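Local coordinates for KaiC-like domain-containing protein (Pyrococcus horikoshii, PDB 3BS4) that is of unknown function but carries a KaiC-like domain and was crystallised with a peptide of unidentified sequence bound to it, at residues Leu24-Asp29 and Arg196-Val201; Gly53-Ser58 and Ile117-Ala122; Gly102-Glu107 and Val123-Lys128; Arg162-Ser167 and Tyr202-Tyr207. One frame throughout, in Å; residues are numbered along the deposited sequence.

Overall arrangement
All four contacts gather round one alpha/beta domain, whose central parallel strands flanked by helices are consistent with the RecA-like fold of KaiC relatives. Contacts 1 and 2 are buried and join inner strands to covering helices through apolar groups and rings. Contact 3, partly buried, lies about 17 Å from the chain's centre (centre to centre) at strand 103-104, one edge of the sheet, and shares helix 115-132 with contact 2. Contact 4, partly buried with an exposed glutamate, ties helix to helix by a salt bridge; it shares helix 195-204 with contact 1, and Tyr202 reaches His26 between the two. Rings of contacts 2 and 3 also meet the bound peptide.

Contact 1: residues Leu24-Asp29 and Arg196-Val201; sequences LIHEED and RVLLSV
Leu198 covers the imidazole of His26 with its forked end: CD1 of Leu198 stands 4.0 Å from the centroid of the His26 ring, 7° off the ring normal, a CH-pi contact over the face. The other branch leans to the rim, with Leu198 CD2 3.5 Å from His26 CE1. One turn on, Val201 CG2 meets Leu24 CD2 at 3.9 Å, the two side chains running roughly perpendicular. Strand 22-27 lies between parallel strands 184-190 and 207-216, and helix 195-204 links those two in a beta-alpha-beta crossover that passes over it. His26 faces the helix, and with CG anti to the backbone N (chi1 179°) its ring reaches Leu198; Glu28 CB backs the other face. Both ring nitrogens are held from outside, ND1 by Tyr202 OH and NE2 by Gly191 O, which fixes the ring's rotation. An alanine at His26 would probably leave the Tyr202 hydroxyl and the Gly191 carbonyl without this mate and open a gap under Leu198. Trp189 of strand 184-190 borders both His26 and Leu198.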
loop_
_atom_site.group_PDB
_atom_site.type_symbol
_atom_site.label_atom_id
_atom_site.label_comp_id
_atom_site.label_asym_id
_atom_site.label_seq_id
_atom_site.Cartn_x
_atom_site.Cartn_y
_atom_site.Cartn_z
ATOM N N LEU A 24 -3.157 5.308 5.157
ATOM C CA LEU A 24 -3.016 6.046 3.904
ATOM C C LEU A 24 -1.759 6.882 3.932
ATOM O O LEU A 24 -1.576 7.697 4.830
ATOM C CB LEU A 24 -4.221 6.967 3.681
ATOM C CG LEU A 24 -4.154 7.826 2.413
ATOM C CD1 LEU A 24 -4.245 6.973 1.099
ATOM C CD2 LEU A 24 -5.279 8.857 2.464
ATOM N N ILE A 25 -0.895 6.699 2.931
ATOM C CA ILE A 25 0.230 7.602 2.701
ATOM C C ILE A 25 -0.221 8.483 1.538
ATOM O O ILE A 25 -0.355 8.018 0.391
ATOM C CB ILE A 25 1.538 6.851 2.304
ATOM C CG1 ILE A 25 1.945 5.827 3.381
ATOM C CG2 ILE A 25 2.633 7.876 2.044
ATOM C CD1 ILE A 25 2.055 6.375 4.766
ATOM N N HIS A 26 -0.499 9.745 1.841
ATOM C CA HIS A 26 -0.894 10.708 0.821
ATOM C C HIS A 26 0.325 11.517 0.398
ATOM O O HIS A 26 0.765 12.431 1.132
ATOM C CB HIS A 26 -2.003 11.607 1.337
ATOM C CG HIS A 26 -2.449 12.640 0.341
ATOM N ND1 HIS A 26 -3.134 13.780 0.708
ATOM C CD2 HIS A 26 -2.295 12.707 -1.007
ATOM C CE1 HIS A 26 -3.378 14.506 -0.369
ATOM N NE2 HIS A 26 -2.886 13.875 -1.423
ATOM N N GLU A 27 0.880 11.173 -0.767
ATOM C CA GLU A 27 2.039 11.894 -1.318
ATOM C C GLU A 27 1.457 13.078 -2.093
ATOM O O GLU A 27 1.033 12.915 -3.240
ATOM C CB GLU A 27 2.891 10.981 -2.220
ATOM C CG GLU A 27 4.113 11.717 -2.801
ATOM C CD GLU A 27 4.831 10.966 -3.922
ATOM O OE1 GLU A 27 4.250 10.867 -5.030
ATOM O OE2 GLU A 27 5.991 10.512 -3.735
ATOM N N GLU A 28 1.379 14.241 -1.455
ATOM C CA GLU A 28 0.666 15.382 -2.055
ATOM C C GLU A 28 1.345 15.916 -3.335
ATOM O O GLU A 28 0.672 16.383 -4.278
ATOM C CB GLU A 28 0.489 16.486 -1.020
ATOM C CG GLU A 28 -0.424 17.610 -1.466
ATOM C CD GLU A 28 -0.584 18.641 -0.375
ATOM O OE1 GLU A 28 0.435 19.234 0.044
ATOM O OE2 GLU A 28 -1.730 18.845 0.072
ATOM N N ASP A 29 2.672 15.869 -3.355
ATOM C CA ASP A 29 3.433 16.227 -4.559
ATOM C C ASP A 29 4.594 15.272 -4.788
ATOM O O ASP A 29 5.163 14.707 -3.838
ATOM C CB ASP A 29 3.919 17.673 -4.502
ATOM C CG ASP A 29 4.905 17.910 -3.382
ATOM O OD1 ASP A 29 4.474 18.398 -2.316
ATOM O OD2 ASP A 29 6.100 17.596 -3.571
ATOM N N ARG A 196 -13.022 14.746 -3.965
ATOM C CA ARG A 196 -14.083 13.891 -3.416
ATOM C C ARG A 196 -13.591 12.483 -3.158
ATOM O O ARG A 196 -13.913 11.881 -2.132
ATOM C CB ARG A 196 -15.300 13.832 -4.332
ATOM C CG ARG A 196 -16.073 15.127 -4.371
ATOM C CD ARG A 196 -17.424 14.911 -5.036
ATOM N NE ARG A 196 -17.267 14.458 -6.415
ATOM C CZ ARG A 196 -18.190 13.783 -7.093
ATOM N NH1 ARG A 196 -19.351 13.466 -6.528
ATOM N NH2 ARG A 196 -17.943 13.418 -8.338
ATOM N N VAL A 197 -12.832 11.937 -4.094
ATOM C CA VAL A 197 -12.314 10.579 -3.892
ATOM C C VAL A 197 -11.290 10.577 -2.754
ATOM O O VAL A 197 -11.257 9.669 -1.912
ATOM C CB VAL A 197 -11.705 9.971 -5.180
ATOM C CG1 VAL A 197 -11.207 8.547 -4.887
ATOM C CG2 VAL A 197 -12.719 9.994 -6.334
ATOM N N LEU A 198 -10.457 11.612 -2.709
ATOM C CA LEU A 198 -9.504 11.742 -1.624
ATOM C C LEU A 198 -10.195 11.850 -0.268
ATOM O O LEU A 198 -9.730 11.300 0.721
ATOM C CB LEU A 198 -8.617 12.957 -1.888
ATOM C CG LEU A 198 -7.289 13.138 -1.179
ATOM C CD1 LEU A 198 -6.391 11.902 -1.217
ATOM C CD2 LEU A 198 -6.600 14.343 -1.843
ATOM N N LEU A 199 -11.339 12.538 -0.221
ATOM C CA LEU A 199 -12.131 12.614 1.006
ATOM C C LEU A 199 -12.565 11.224 1.485
ATOM O O LEU A 199 -12.502 10.918 2.673
ATOM C CB LEU A 199 -13.375 13.459 0.747
ATOM C CG LEU A 199 -13.993 14.312 1.839
ATOM C CD1 LEU A 199 -12.945 15.194 2.559
ATOM C CD2 LEU A 199 -15.104 15.169 1.213
ATOM N N SER A 200 -12.994 10.381 0.552
ATOM C CA SER A 200 -13.445 9.033 0.893
ATOM C C SER A 200 -12.300 8.178 1.410
ATOM O O SER A 200 -12.456 7.455 2.397
ATOM C CB SER A 200 -14.123 8.381 -0.320
ATOM O OG SER A 200 -14.615 7.083 -0.014
ATOM N N VAL A 201 -11.135 8.257 0.768
ATOM C CA VAL A 201 -10.029 7.422 1.240
ATOM C C VAL A 201 -9.473 7.914 2.569
ATOM O O VAL A 201 -9.053 7.105 3.401
ATOM C CB VAL A 201 -8.891 7.210 0.184
ATOM C CG1 VAL A 201 -9.442 6.510 -1.064
ATOM C CG2 VAL A 201 -8.215 8.503 -0.152
#

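Contact 2: residues Gly53-Ser58 and Ile117-Ala122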
loop_
_atom_site.group_PDB
_atom_site.type_symbol
_atom_site.label_atom_id
_atom_site.label_comp_id
_atom_site.label_asym_id
_atom_site.label_seq_id
_atom_site.Cartn_x
_atom_site.Cartn_y
_atom_site.Cartn_z
ATOM N N GLY A 53 1.205 -8.820 0.473
ATOM C CA GLY A 53 0.426 -8.856 -0.758
ATOM C C GLY A 53 0.478 -7.450 -1.326
ATOM O O GLY A 53 0.325 -6.489 -0.569
ATOM N N MET A 54 0.726 -7.334 -2.627
ATOM C CA MET A 54 0.759 -6.025 -3.293
ATOM C C MET A 54 -0.318 -5.963 -4.367
ATOM O O MET A 54 -0.410 -6.860 -5.214
ATOM C CB MET A 54 2.124 -5.806 -3.954
ATOM C CG MET A 54 2.297 -4.434 -4.586
ATOM S SD MET A 54 3.853 -4.364 -5.516
ATOM C CE MET A 54 4.923 -5.206 -4.303
ATOM N N PHE A 55 -1.110 -4.891 -4.343
ATOM C CA PHE A 55 -2.010 -4.588 -5.461
ATOM C C PHE A 55 -1.276 -3.585 -6.313
ATOM O O PHE A 55 -1.160 -2.411 -5.954
ATOM C CB PHE A 55 -3.341 -4.046 -4.931
ATOM C CG PHE A 55 -4.005 -5.007 -3.989
ATOM C CD1 PHE A 55 -4.818 -6.026 -4.489
ATOM C CD2 PHE A 55 -3.729 -4.956 -2.634
ATOM C CE1 PHE A 55 -5.412 -6.949 -3.620
ATOM C CE2 PHE A 55 -4.298 -5.874 -1.757
ATOM C CZ PHE A 55 -5.146 -6.874 -2.260
ATOM N N SER A 56 -0.719 -4.074 -7.419
ATOM C CA SER A 56 0.175 -3.256 -8.234
ATOM C C SER A 56 -0.640 -2.609 -9.333
ATOM O O SER A 56 -0.833 -3.188 -10.391
ATOM C CB SER A 56 1.292 -4.125 -8.796
ATOM O OG SER A 56 2.235 -3.309 -9.449
ATOM N N ILE A 57 -1.170 -1.422 -9.024
ATOM C CA ILE A 57 -2.209 -0.771 -9.817
ATOM C C ILE A 57 -1.613 0.200 -10.835
ATOM O O ILE A 57 -2.076 0.271 -11.978
ATOM C CB ILE A 57 -3.162 0.016 -8.868
ATOM C CG1 ILE A 57 -3.879 -0.942 -7.879
ATOM C CG2 ILE A 57 -4.177 0.877 -9.650
ATOM C CD1 ILE A 57 -4.207 -0.306 -6.523
ATOM N N SER A 58 -0.596 0.947 -10.411
ATOM C CA SER A 58 -0.175 2.144 -11.136
ATOM C C SER A 58 1.029 1.983 -12.048
ATOM O O SER A 58 1.215 2.830 -12.948
ATOM C CB SER A 58 0.104 3.290 -10.163
ATOM O OG SER A 58 -1.087 3.752 -9.574
ATOM N N ILE A 117 -15.047 -8.189 -6.379
ATOM C CA ILE A 117 -15.149 -9.650 -6.233
ATOM C C ILE A 117 -13.961 -10.364 -6.890
ATOM O O ILE A 117 -13.494 -11.409 -6.400
ATOM C CB ILE A 117 -16.541 -10.203 -6.702
ATOM C CG1 ILE A 117 -16.738 -11.648 -6.246
ATOM C CG2 ILE A 117 -16.729 -10.073 -8.189
ATOM C CD1 ILE A 117 -17.385 -11.723 -4.876
ATOM N N LYS A 118 -13.447 -9.806 -7.981
ATOM C CA LYS A 118 -12.276 -10.404 -8.622
ATOM C C LYS A 118 -11.034 -10.296 -7.717
ATOM O O LYS A 118 -10.242 -11.245 -7.617
ATOM C CB LYS A 118 -12.045 -9.827 -10.017
ATOM C CG LYS A 118 -13.183 -10.237 -10.955
ATOM C CD LYS A 118 -12.939 -9.858 -12.403
ATOM C CE LYS A 118 -14.010 -10.546 -13.260
ATOM N NZ LYS A 118 -13.911 -10.119 -14.691
ATOM N N TYR A 119 -10.890 -9.161 -7.029
ATOM C CA TYR A 119 -9.807 -9.053 -6.043
ATOM C C TYR A 119 -9.991 -10.055 -4.908
ATOM O O TYR A 119 -9.025 -10.674 -4.450
ATOM C CB TYR A 119 -9.745 -7.667 -5.421
ATOM C CG TYR A 119 -8.893 -6.662 -6.160
ATOM C CD1 TYR A 119 -7.648 -7.005 -6.693
ATOM C CD2 TYR A 119 -9.293 -5.338 -6.228
ATOM C CE1 TYR A 119 -6.855 -6.042 -7.352
ATOM C CE2 TYR A 119 -8.522 -4.384 -6.873
ATOM C CZ TYR A 119 -7.324 -4.735 -7.438
ATOM O OH TYR A 119 -6.569 -3.761 -8.047
ATOM N N ALA A 120 -11.227 -10.192 -4.438
ATOM C CA ALA A 120 -11.485 -11.041 -3.272
ATOM C C ALA A 120 -11.103 -12.475 -3.584
ATOM O O ALA A 120 -10.533 -13.165 -2.750
ATOM C CB ALA A 120 -12.956 -10.950 -2.868
ATOM N N LYS A 121 -11.401 -12.908 -4.802
ATOM C CA LYS A 121 -11.076 -14.257 -5.236
ATOM C C LYS A 121 -9.562 -14.459 -5.280
ATOM O O LYS A 121 -9.062 -15.476 -4.818
ATOM C CB LYS A 121 -11.718 -14.538 -6.597
ATOM C CG LYS A 121 -13.228 -14.351 -6.585
ATOM C CD LYS A 121 -13.844 -14.597 -7.960
ATOM C CE LYS A 121 -15.363 -14.485 -7.924
ATOM N NZ LYS A 121 -16.001 -15.533 -7.095
ATOM N N ALA A 122 -8.842 -13.470 -5.816
ATOM C CA ALA A 122 -7.360 -13.541 -5.888
ATOM C C ALA A 122 -6.775 -13.591 -4.497
ATOM O O ALA A 122 -5.886 -14.401 -4.213
ATOM C CB ALA A 122 -6.782 -12.332 -6.649
#
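Phe55 and Tyr119 form a T-shaped (edge-to-face) pair in which the edge of Phe55 is directed at the face of Tyr119, with planes at 83° and centroids of the two rings 5.1 Å apart. The closest approach is made by one ortho carbon, Phe55 CD1, 3.5 Å from Tyr119 CE1, and the neighbouring Phe55 CE1 follows at 3.8 Å from Tyr119 CD1. With CG anti to its carbonyl carbon (chi1 -58°), Phe55 sends its ring from the strand toward the helix. Ile57 comes in crosswise at the phenol end, its CG1 3.9 Å from Tyr119 OH. That buried hydroxyl is satisfied by hydrogen bonds with Tyr151 OH and Thr89 OG1, which hold the tyrosine's outer end in place. An aromatic side chain of the bound peptide meets the Phe55 ring, so the pair helps to line the peptide site. Strand 51-56 runs between strands 84-87 and 141-146; Val87 touches both side chains, while Tyr119, on helix 115-132, also packs against Tyr163 of the next helix, 157-173.

Contact 3: residues Gly102-Glu107 and Val123-Lys128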
loop_
_atom_site.group_PDB
_atom_site.type_symbol
_atom_site.label_atom_id
_atom_site.label_comp_id
_atom_site.label_asym_id
_atom_site.label_seq_id
_atom_site.Cartn_x
_atom_site.Cartn_y
_atom_site.Cartn_z
ATOM N N GLY A 102 3.530 -16.501 -8.333
ATOM C CA GLY A 102 3.115 -15.549 -7.311
ATOM C C GLY A 102 2.465 -14.284 -7.847
ATOM O O GLY A 102 2.103 -13.401 -7.061
ATOM N N VAL A 103 2.311 -14.193 -9.165
ATOM C CA VAL A 103 1.715 -12.998 -9.810
ATOM C C VAL A 103 0.375 -13.366 -10.423
ATOM O O VAL A 103 0.300 -14.184 -11.359
ATOM C CB VAL A 103 2.618 -12.359 -10.899
ATOM C CG1 VAL A 103 1.964 -11.089 -11.494
ATOM C CG2 VAL A 103 3.978 -11.996 -10.342
ATOM N N TRP A 104 -0.667 -12.749 -9.880
ATOM C CA TRP A 104 -2.041 -12.979 -10.298
ATOM C C TRP A 104 -2.497 -11.929 -11.274
ATOM O O TRP A 104 -2.246 -10.735 -11.072
ATOM C CB TRP A 104 -2.972 -12.947 -9.092
ATOM C CG TRP A 104 -3.510 -14.277 -8.724
ATOM C CD1 TRP A 104 -2.816 -15.318 -8.184
ATOM C CD2 TRP A 104 -4.867 -14.720 -8.854
ATOM N NE1 TRP A 104 -3.651 -16.386 -7.978
ATOM C CE2 TRP A 104 -4.917 -16.046 -8.375
ATOM C CE3 TRP A 104 -6.043 -14.131 -9.338
ATOM C CZ2 TRP A 104 -6.096 -16.794 -8.359
ATOM C CZ3 TRP A 104 -7.226 -14.876 -9.310
ATOM C CH2 TRP A 104 -7.237 -16.192 -8.829
ATOM N N TYR A 105 -3.177 -12.376 -12.330
ATOM C CA TYR A 105 -3.773 -11.498 -13.336
ATOM C C TYR A 105 -5.281 -11.590 -13.289
ATOM O O TYR A 105 -5.819 -12.685 -13.158
ATOM C CB TYR A 105 -3.266 -11.870 -14.720
ATOM C CG TYR A 105 -1.865 -11.401 -14.860
ATOM C CD1 TYR A 105 -1.604 -10.073 -15.201
ATOM C CD2 TYR A 105 -0.786 -12.242 -14.577
ATOM C CE1 TYR A 105 -0.314 -9.608 -15.298
ATOM C CE2 TYR A 105 0.518 -11.771 -14.667
ATOM C CZ TYR A 105 0.734 -10.444 -15.025
ATOM O OH TYR A 105 2.014 -9.925 -15.118
ATOM N N LEU A 106 -5.943 -10.440 -13.394
ATOM C CA LEU A 106 -7.405 -10.362 -13.358
ATOM C C LEU A 106 -7.951 -10.480 -14.773
ATOM O O LEU A 106 -7.581 -9.702 -15.659
ATOM C CB LEU A 106 -7.883 -9.052 -12.725
ATOM C CG LEU A 106 -7.214 -8.658 -11.399
ATOM C CD1 LEU A 106 -7.299 -7.155 -11.191
ATOM C CD2 LEU A 106 -7.769 -9.426 -10.204
ATOM N N GLU A 107 -8.845 -11.448 -14.963
ATOM C CA GLU A 107 -9.354 -11.803 -16.282
ATOM C C GLU A 107 -10.767 -11.259 -16.456
ATOM O O GLU A 107 -11.459 -11.016 -15.475
ATOM C CB GLU A 107 -9.357 -13.332 -16.439
ATOM C CG GLU A 107 -8.012 -14.004 -16.130
ATOM C CD GLU A 107 -6.919 -13.680 -17.149
ATOM O OE1 GLU A 107 -7.241 -13.382 -18.323
ATOM O OE2 GLU A 107 -5.722 -13.731 -16.775
ATOM N N VAL A 123 -7.275 -12.720 -3.625
ATOM C CA VAL A 123 -6.801 -12.682 -2.257
ATOM C C VAL A 123 -7.052 -14.026 -1.568
ATOM O O VAL A 123 -6.151 -14.560 -0.913
ATOM C CB VAL A 123 -7.413 -11.510 -1.488
ATOM C CG1 VAL A 123 -7.066 -11.626 -0.006
ATOM C CG2 VAL A 123 -6.886 -10.186 -2.071
ATOM N N GLU A 124 -8.264 -14.566 -1.712
ATOM C CA GLU A 124 -8.580 -15.863 -1.105
ATOM C C GLU A 124 -7.593 -16.918 -1.594
ATOM O O GLU A 124 -7.093 -17.736 -0.801
ATOM C CB GLU A 124 -10.014 -16.276 -1.420
ATOM C CG GLU A 124 -10.439 -17.565 -0.712
ATOM C CD GLU A 124 -11.914 -17.905 -0.889
ATOM O OE1 GLU A 124 -12.584 -17.295 -1.746
ATOM O OE2 GLU A 124 -12.392 -18.819 -0.178
ATOM N N ASP A 125 -7.304 -16.895 -2.893
ATOM C CA ASP A 125 -6.400 -17.881 -3.472
ATOM C C ASP A 125 -4.979 -17.778 -2.890
ATOM O O ASP A 125 -4.380 -18.814 -2.531
ATOM C CB ASP A 125 -6.461 -17.860 -4.998
ATOM C CG ASP A 125 -7.740 -18.554 -5.538
ATOM O OD1 ASP A 125 -8.505 -19.151 -4.732
ATOM O OD2 ASP A 125 -7.987 -18.500 -6.760
ATOM N N HIS A 126 -4.466 -16.549 -2.733
ATOM C CA HIS A 126 -3.150 -16.334 -2.090
ATOM C C HIS A 126 -3.164 -16.848 -0.677
ATOM O O HIS A 126 -2.188 -17.441 -0.202
ATOM C CB HIS A 126 -2.801 -14.852 -1.881
ATOM C CG HIS A 126 -2.850 -13.998 -3.094
ATOM N ND1 HIS A 126 -2.739 -14.488 -4.374
ATOM C CD2 HIS A 126 -2.959 -12.653 -3.209
ATOM C CE1 HIS A 126 -2.795 -13.480 -5.229
ATOM N NE2 HIS A 126 -2.926 -12.358 -4.548
ATOM N N LYS A 127 -4.236 -16.533 0.044
ATOM C CA LYS A 127 -4.282 -16.846 1.461
ATOM C C LYS A 127 -4.429 -18.351 1.652
ATOM O O LYS A 127 -3.967 -18.890 2.647
ATOM C CB LYS A 127 -5.439 -16.121 2.150
ATOM C CG LYS A 127 -5.197 -14.626 2.285
ATOM C CD LYS A 127 -6.144 -14.021 3.300
ATOM C CE LYS A 127 -5.981 -12.489 3.386
ATOM N NZ LYS A 127 -6.982 -11.948 4.352
ATOM N N LYS A 128 -5.080 -19.022 0.701
ATOM C CA LYS A 128 -5.189 -20.501 0.783
ATOM C C LYS A 128 -3.804 -21.131 0.654
ATOM O O LYS A 128 -3.490 -22.105 1.358
ATOM C CB LYS A 128 -6.142 -21.044 -0.285
ATOM C CG LYS A 128 -6.505 -22.532 -0.151
ATOM C CD LYS A 128 -7.495 -22.945 -1.256
ATOM C CE LYS A 128 -8.068 -24.341 -1.020
ATOM N NZ LYS A 128 -8.612 -24.464 0.368
#
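Trp104 sits on extended backbone in strand 103-104 and, in one of its two modelled conformers, turns its indole toward Asp125 and His126, successive residues of helix 115-132. His126 presents its edge to one face of the indole, a T-shaped pair with the imidazole and five-membered ring planes at 83°; His126 CE1 comes 3.5 Å from Trp104 CD1. Asp125 works instead at the rim of the six-membered ring: its CB lies 3.5 Å from Trp104 CZ2, and its OD2 faces the CZ2 and CH2 edge near the ring plane, though this close approach is tentative. The carboxylate is tilted 59° to the indole. An alanine in place of Asp125 removes the carboxylate and would probably leave the CZ2 and CH2 edge without its acidic mate and the indole freer to turn. The His126 ring also lies nearly parallel to an aromatic side chain of the bound peptide. Strand 103-104 ends the sheet, hydrogen-bonded through Trp104 to Ile86 and Asp88, while His126 rests on Ala85 and Val87 of strand 84-87.

Contact 4: residues Arg162-Ser167 and Tyr202-Tyr207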
loop_
_atom_site.group_PDB
_atom_site.type_symbol
_atom_site.label_atom_id
_atom_site.label_comp_id
_atom_site.label_asym_id
_atom_site.label_seq_id
_atom_site.Cartn_x
_atom_site.Cartn_y
_atom_site.Cartn_z
ATOM N N ARG A 162 -18.054 4.754 -5.919
ATOM C CA ARG A 162 -18.893 3.547 -5.794
ATOM C C ARG A 162 -18.032 2.315 -5.593
ATOM O O ARG A 162 -18.347 1.453 -4.775
ATOM C CB ARG A 162 -19.758 3.340 -7.041
ATOM C CG ARG A 162 -20.795 4.404 -7.239
ATOM C CD ARG A 162 -21.917 3.912 -8.166
ATOM N NE ARG A 162 -21.425 3.168 -9.330
ATOM C CZ ARG A 162 -21.204 3.701 -10.529
ATOM N NH1 ARG A 162 -21.416 4.997 -10.734
ATOM N NH2 ARG A 162 -20.765 2.934 -11.525
ATOM N N TYR A 163 -16.937 2.235 -6.348
ATOM C CA TYR A 163 -15.995 1.122 -6.217
ATOM C C TYR A 163 -15.452 0.960 -4.789
ATOM O O TYR A 163 -15.367 -0.160 -4.257
ATOM C CB TYR A 163 -14.842 1.314 -7.215
ATOM C CG TYR A 163 -13.654 0.466 -6.904
ATOM C CD1 TYR A 163 -13.661 -0.905 -7.182
ATOM C CD2 TYR A 163 -12.529 1.023 -6.296
ATOM C CE1 TYR A 163 -12.565 -1.701 -6.878
ATOM C CE2 TYR A 163 -11.418 0.231 -5.981
ATOM C CZ TYR A 163 -11.458 -1.136 -6.283
ATOM O OH TYR A 163 -10.395 -1.965 -5.988
ATOM N N LEU A 164 -15.087 2.085 -4.173
ATOM C CA LEU A 164 -14.571 2.068 -2.805
ATOM C C LEU A 164 -15.608 1.502 -1.855
ATOM O O LEU A 164 -15.258 0.759 -0.934
ATOM C CB LEU A 164 -14.130 3.458 -2.317
ATOM C CG LEU A 164 -12.899 4.037 -3.023
ATOM C CD1 LEU A 164 -12.751 5.545 -2.715
ATOM C CD2 LEU A 164 -11.642 3.254 -2.615
ATOM N N GLU A 165 -16.875 1.861 -2.078
ATOM C CA GLU A 165 -17.925 1.364 -1.188
ATOM C C GLU A 165 -18.240 -0.105 -1.447
ATOM O O GLU A 165 -18.330 -0.891 -0.514
ATOM C CB GLU A 165 -19.179 2.242 -1.242
ATOM C CG GLU A 165 -20.255 1.831 -0.203
ATOM C CD GLU A 165 -19.795 1.876 1.256
ATOM O OE1 GLU A 165 -18.785 2.545 1.595
ATOM O OE2 GLU A 165 -20.467 1.221 2.093
ATOM N N THR A 166 -18.341 -0.491 -2.708
ATOM C CA THR A 166 -18.598 -1.908 -3.041
ATOM C C THR A 166 -17.468 -2.803 -2.538
ATOM O O THR A 166 -17.713 -3.919 -2.091
ATOM C CB THR A 166 -18.768 -2.081 -4.554
ATOM O OG1 THR A 166 -19.836 -1.238 -5.012
ATOM C CG2 THR A 166 -19.094 -3.525 -4.906
ATOM N N SER A 167 -16.229 -2.316 -2.627
ATOM C CA SER A 167 -15.078 -3.027 -2.060
ATOM C C SER A 167 -15.272 -3.276 -0.583
ATOM O O SER A 167 -15.054 -4.375 -0.099
ATOM C CB SER A 167 -13.797 -2.219 -2.262
ATOM O OG SER A 167 -13.549 -2.050 -3.622
ATOM N N TYR A 202 -9.469 9.235 2.792
ATOM C CA TYR A 202 -9.094 9.742 4.117
ATOM C C TYR A 202 -10.036 9.185 5.186
ATOM O O TYR A 202 -9.604 8.772 6.278
ATOM C CB TYR A 202 -9.187 11.265 4.161
ATOM C CG TYR A 202 -7.917 12.025 3.844
ATOM C CD1 TYR A 202 -7.157 11.745 2.698
ATOM C CD2 TYR A 202 -7.498 13.067 4.668
ATOM C CE1 TYR A 202 -5.994 12.475 2.405
ATOM C CE2 TYR A 202 -6.335 13.790 4.385
ATOM C CZ TYR A 202 -5.590 13.494 3.263
ATOM O OH TYR A 202 -4.465 14.247 3.019
ATOM N N ARG A 203 -11.335 9.203 4.892
ATOM C CA ARG A 203 -12.316 8.763 5.886
ATOM C C ARG A 203 -12.145 7.280 6.211
ATOM O O ARG A 203 -12.274 6.851 7.376
ATOM C CB ARG A 203 -13.742 9.101 5.400
ATOM C CG ARG A 203 -14.883 8.495 6.231
ATOM C CD ARG A 203 -14.875 9.002 7.675
ATOM N NE ARG A 203 -15.112 10.437 7.710
ATOM C CZ ARG A 203 -15.284 11.150 8.822
ATOM N NH1 ARG A 203 -15.267 10.566 10.020
ATOM N NH2 ARG A 203 -15.496 12.455 8.729
ATOM N N ARG A 204 -11.839 6.488 5.188
ATOM C CA ARG A 204 -11.755 5.039 5.343
ATOM C C ARG A 204 -10.500 4.604 6.093
ATOM O O ARG A 204 -10.500 3.580 6.798
ATOM C CB ARG A 204 -11.816 4.368 3.967
ATOM C CG ARG A 204 -13.189 4.485 3.339
ATOM C CD ARG A 204 -13.174 4.012 1.907
ATOM N NE ARG A 204 -14.420 4.350 1.223
ATOM C CZ ARG A 204 -15.575 3.706 1.408
ATOM N NH1 ARG A 204 -15.659 2.681 2.250
ATOM N NH2 ARG A 204 -16.658 4.081 0.743
ATOM N N ALA A 205 -9.425 5.365 5.933
ATOM C CA ALA A 205 -8.153 5.050 6.602
ATOM C C ALA A 205 -8.182 5.288 8.117
ATOM O O ALA A 205 -8.819 6.240 8.591
ATOM C CB ALA A 205 -7.025 5.845 5.976
ATOM N N ASP A 206 -7.472 4.446 8.864
ATOM C CA ASP A 206 -7.312 4.670 10.305
ATOM C C ASP A 206 -6.209 5.675 10.592
ATOM O O ASP A 206 -6.295 6.464 11.553
ATOM C CB ASP A 206 -7.034 3.355 11.024
ATOM C CG ASP A 206 -8.130 2.345 10.797
ATOM O OD1 ASP A 206 -9.286 2.592 11.242
ATOM O OD2 ASP A 206 -7.850 1.312 10.149
ATOM N N TYR A 207 -5.154 5.625 9.773
ATOM C CA TYR A 207 -4.060 6.586 9.859
ATOM C C TYR A 207 -3.943 7.295 8.525
ATOM O O TYR A 207 -4.086 6.655 7.501
ATOM C CB TYR A 207 -2.718 5.892 10.107
ATOM C CG TYR A 207 -2.603 5.143 11.411
ATOM C CD1 TYR A 207 -1.890 5.683 12.487
ATOM C CD2 TYR A 207 -3.153 3.870 11.550
ATOM C CE1 TYR A 207 -1.772 4.966 13.693
ATOM C CE2 TYR A 207 -3.041 3.157 12.737
ATOM C CZ TYR A 207 -2.353 3.709 13.796
ATOM O OH TYR A 207 -2.256 2.970 14.978
#
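The guanidinium of Arg204 has Leu164 O over one face, 3.7 Å above the plane and offset toward the rim, and the carboxylate of Glu165 at its edge. Two crossover helices of the alpha/beta fold meet here: helix 157-173, joining parallel strands 141-146 and 184-190, and the final turn of helix 195-204. Arg204 NH2 donates to Glu165 OE1 at 2.8 Å and 161°; this oxygen accepts through its anti lone pair and lies almost in the guanidinium plane. A weak second bond from Arg204 NH1 reaches the same oxygen, so OE1 alone takes both arms of the salt bridge, and the two flat groups stay 41° apart. Glu165 bends at chi2 (59°), which folds its carboxylate back to the extended arginine. On the same side as Leu164 O, Leu164 CB lies 3.7 Å from Arg204 NE, while Ser200 OG bonds that NE. Deeper in helix 157-173, Ser167 grips Tyr163 O twice, its N and its OG arriving from opposite faces of the carbonyl plane, with Ser167 OG 2.7 Å from Tyr163 O.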